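Local coordinates for protein predicted sugar phosphatases of the HAD superfamily (Cytophaga hutchinsonii, PDB 2HX1) that probably hydrolyses phosphate esters of sugars, as a magnesium-binding phosphatase of the HAD superfamily, at residues N107-L112 with I117-V122. Sequence-based numbering, arbitrary orientation.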
ATOM      1  N   ASN A 107      -4.981 -10.704  31.923  1.00 30.02           N
ATOM      2  CA  ASN A 107      -6.328 -11.246  31.784  0.50 32.00           C
ATOM      3  C   ASN A 107      -6.639 -11.642  30.318  1.00 31.97           C
ATOM      4  O   ASN A 107      -7.249 -12.667  30.061  1.00 32.40           O
ATOM      5  CB  ASN A 107      -7.358 -10.251  32.339  0.50 31.92           C
ATOM      6  CG  ASN A 107      -7.222 -10.012  33.865  0.50 35.00           C
ATOM      7  OD1 ASN A 107      -6.529 -10.755  34.588  0.50 29.05           O
ATOM      8  ND2 ASN A 107      -7.903  -8.963  34.352  0.50 26.97           N
ATOM      9  N   SER A 108      -6.191 -10.836  29.351  1.00 32.23           N
ATOM     10  CA  SER A 108      -6.354 -11.210  27.927  1.00 31.16           C
ATOM     11  C   SER A 108      -5.606 -12.494  27.578  1.00 32.06           C
ATOM     12  O   SER A 108      -6.051 -13.254  26.730  1.00 35.14           O
ATOM     13  CB  SER A 108      -5.944 -10.064  26.980  1.00 35.34           C
ATOM     14  OG  SER A 108      -4.538  -9.822  26.938  1.00 31.18           O
ATOM     15  N   ALA A 109      -4.489 -12.749  28.263  1.00 31.77           N
ATOM     16  CA  ALA A 109      -3.643 -13.916  28.001  1.00 30.74           C
ATOM     17  C   ALA A 109      -4.130 -15.209  28.666  1.00 30.26           C
ATOM     18  O   ALA A 109      -3.755 -16.285  28.235  1.00 27.84           O
ATOM     19  CB  ALA A 109      -2.252 -13.613  28.463  1.00 26.75           C
ATOM     20  N   ASN A 110      -4.949 -15.090  29.709  1.00 32.02           N
ATOM     21  CA  ASN A 110      -5.383 -16.238  30.534  1.00 36.01           C
ATOM     22  C   ASN A 110      -6.105 -17.354  29.767  1.00 34.16           C
ATOM     23  O   ASN A 110      -5.834 -18.551  29.952  1.00 34.92           O
ATOM     24  CB  ASN A 110      -6.271 -15.740  31.690  1.00 37.79           C
ATOM     25  CG  ASN A 110      -5.459 -15.273  32.918  1.00 47.59           C
ATOM     26  OD1 ASN A 110      -4.260 -15.585  33.070  1.00 54.12           O
ATOM     27  ND2 ASN A 110      -6.131 -14.541  33.813  1.00 52.62           N
ATOM     28  N   TYR A 111      -7.009 -16.951  28.888  1.00 33.70           N
ATOM     29  CA  TYR A 111      -7.738 -17.884  28.028  1.00 33.80           C
ATOM     30  C   TYR A 111      -6.821 -18.776  27.186  1.00 33.84           C
ATOM     31  O   TYR A 111      -7.205 -19.895  26.830  1.00 31.80           O
ATOM     32  CB  TYR A 111      -8.631 -17.087  27.073  1.00 36.30           C
ATOM     33  CG  TYR A 111      -9.496 -17.890  26.105  1.00 39.10           C
ATOM     34  CD1 TYR A 111     -10.316 -18.951  26.554  1.00 46.94           C
ATOM     35  CD2 TYR A 111      -9.558 -17.540  24.755  1.00 41.09           C
ATOM     36  CE1 TYR A 111     -11.151 -19.670  25.655  1.00 43.55           C
ATOM     37  CE2 TYR A 111     -10.389 -18.237  23.856  1.00 45.78           C
ATOM     38  CZ  TYR A 111     -11.167 -19.306  24.303  1.00 44.74           C
ATOM     39  OH  TYR A 111     -11.970 -19.969  23.394  1.00 42.08           O
ATOM     40  N   LEU A 112      -5.631 -18.287  26.834  1.00 34.46           N
ATOM     41  CA  LEU A 112      -4.753 -19.072  25.935  1.00 36.45           C
ATOM     42  C   LEU A 112      -3.804 -19.993  26.700  1.00 38.11           C
ATOM     43  O   LEU A 112      -3.164 -20.863  26.092  1.00 38.28           O
ATOM     44  CB  LEU A 112      -3.981 -18.157  24.978  1.00 37.05           C
ATOM     45  CG  LEU A 112      -4.796 -17.388  23.928  1.00 38.00           C
ATOM     46  CD1 LEU A 112      -3.873 -16.433  23.159  1.00 38.37           C
ATOM     47  CD2 LEU A 112      -5.477 -18.331  22.967  1.00 31.88           C
ATOM     48  N   ILE A 117       2.994 -24.944  27.145  1.00 43.70           N
ATOM     49  CA  ILE A 117       3.382 -23.586  26.778  1.00 41.92           C
ATOM     50  C   ILE A 117       3.268 -22.595  27.930  1.00 39.90           C
ATOM     51  O   ILE A 117       2.354 -22.683  28.741  1.00 37.81           O
ATOM     52  CB  ILE A 117       2.571 -23.083  25.589  1.00 42.09           C
ATOM     53  CG1 ILE A 117       2.710 -24.065  24.421  1.00 41.19           C
ATOM     54  CG2 ILE A 117       3.050 -21.678  25.209  1.00 47.97           C
ATOM     55  CD1 ILE A 117       2.108 -23.589  23.122  1.00 44.87           C
ATOM     56  N   LYS A 118       4.214 -21.658  27.996  1.00 37.81           N
ATOM     57  CA  LYS A 118       4.135 -20.560  28.936  1.00 36.93           C
ATOM     58  C   LYS A 118       3.819 -19.299  28.147  1.00 35.39           C
ATOM     59  O   LYS A 118       4.453 -19.014  27.122  1.00 34.04           O
ATOM     60  CB  LYS A 118       5.425 -20.399  29.749  1.00 38.68           C
ATOM     61  CG  LYS A 118       6.627 -21.158  29.211  1.00 42.83           C
HETATM   62  N   MSE A 119       2.803 -18.583  28.616  1.00 32.22           N
HETATM   63  CA  MSE A 119       2.472 -17.259  28.133  1.00 29.40           C
HETATM   64  C   MSE A 119       3.373 -16.276  28.872  1.00 28.17           C
HETATM   65  O   MSE A 119       3.444 -16.333  30.105  1.00 28.16           O
HETATM   66  CB  MSE A 119       1.046 -16.911  28.502  1.00 29.62           C
HETATM   67  CG  MSE A 119      -0.020 -17.820  27.929  1.00 35.15           C
HETATM   68 SE   MSE A 119      -0.101 -17.678  26.042  0.70 45.98          SE
HETATM   69  CE  MSE A 119      -0.982 -15.862  25.872  1.00 30.78           C
ATOM     70  N   LEU A 120       4.053 -15.391  28.128  1.00 26.74           N
ATOM     71  CA  LEU A 120       4.786 -14.230  28.705  1.00 23.27           C
ATOM     72  C   LEU A 120       4.581 -12.954  27.872  1.00 21.06           C
ATOM     73  O   LEU A 120       4.561 -13.002  26.633  1.00 20.76           O
ATOM     74  CB  LEU A 120       6.292 -14.495  28.773  1.00 22.41           C
ATOM     75  CG  LEU A 120       6.867 -15.428  29.850  1.00 29.47           C
ATOM     76  CD1 LEU A 120       8.303 -15.773  29.505  1.00 21.14           C
ATOM     77  CD2 LEU A 120       6.826 -14.788  31.221  1.00 29.08           C
ATOM     78  N   PRO A 121       4.494 -11.800  28.540  1.00 18.80           N
ATOM     79  CA  PRO A 121       4.390 -10.572  27.779  1.00 20.42           C
ATOM     80  C   PRO A 121       5.685 -10.323  27.027  1.00 21.88           C
ATOM     81  O   PRO A 121       6.769 -10.717  27.505  1.00 23.94           O
ATOM     82  CB  PRO A 121       4.195  -9.509  28.848  1.00 19.18           C
ATOM     83  CG  PRO A 121       4.835 -10.073  30.052  1.00 23.67           C
ATOM     84  CD  PRO A 121       4.546 -11.546  29.984  1.00 19.53           C
ATOM     85  N   VAL A 122       5.601  -9.662  25.876  1.00 22.51           N
ATOM     86  CA  VAL A 122       6.822  -9.275  25.139  1.00 21.44           C
ATOM     87  C   VAL A 122       7.855  -8.593  26.059  1.00 21.90           C
ATOM     88  O   VAL A 122       9.050  -8.809  25.898  1.00 22.50           O
ATOM     89  CB  VAL A 122       6.513  -8.401  23.883  1.00 22.35           C
ATOM     90  CG1 VAL A 122       7.785  -7.754  23.337  1.00 14.84           C
ATOM     91  CG2 VAL A 122       5.850  -9.257  22.781  1.00 16.55           C
TER
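Met119, modelled as selenomethionine, reaches from strand 117-121 across to Ala109 and Leu112. Its methyl CE does most of the touching. CE of Met119 lies 3.7 Å from CB of Ala109 and 3.9 Å from CB of Leu112. It thus packs against two side chains three residues apart. The Met119 chain bends at both chi2 (-66°) and chi3 (-73°), which folds SE and CE round toward these two residues. Leu112 is met on its near branch as well, with CD1 4.0 Å from CE of Met119. SE of Met119 is farther off, 4.1 Å from CB of Leu112. The backbone carbonyl of Ala109 borders the same methyl, its O 3.7 Å from CE of Met119, and this O also accepts a bond from Leu112 N at 3.1 Å.

Ala109 and Leu112 are the buried, tightly packed side. Tyr102 of strand 98-103 touches Ala109, while Ile91 of helix 83-94 and Leu139 touch Leu112. The strand side is looser: Met119 stays partly exposed, and the CB of the neighbouring Leu120 points away from 107-112. Strand 117-121 is outermost in its five-stranded parallel sheet within the chain, bonded to strand 98-103. The contact joins helix 106-110 to this second strand of their beta-alpha-beta unit. No hydrogen bond spans the two segments. Dispersion and burial of apolar surface hold them together here, without directional bonds.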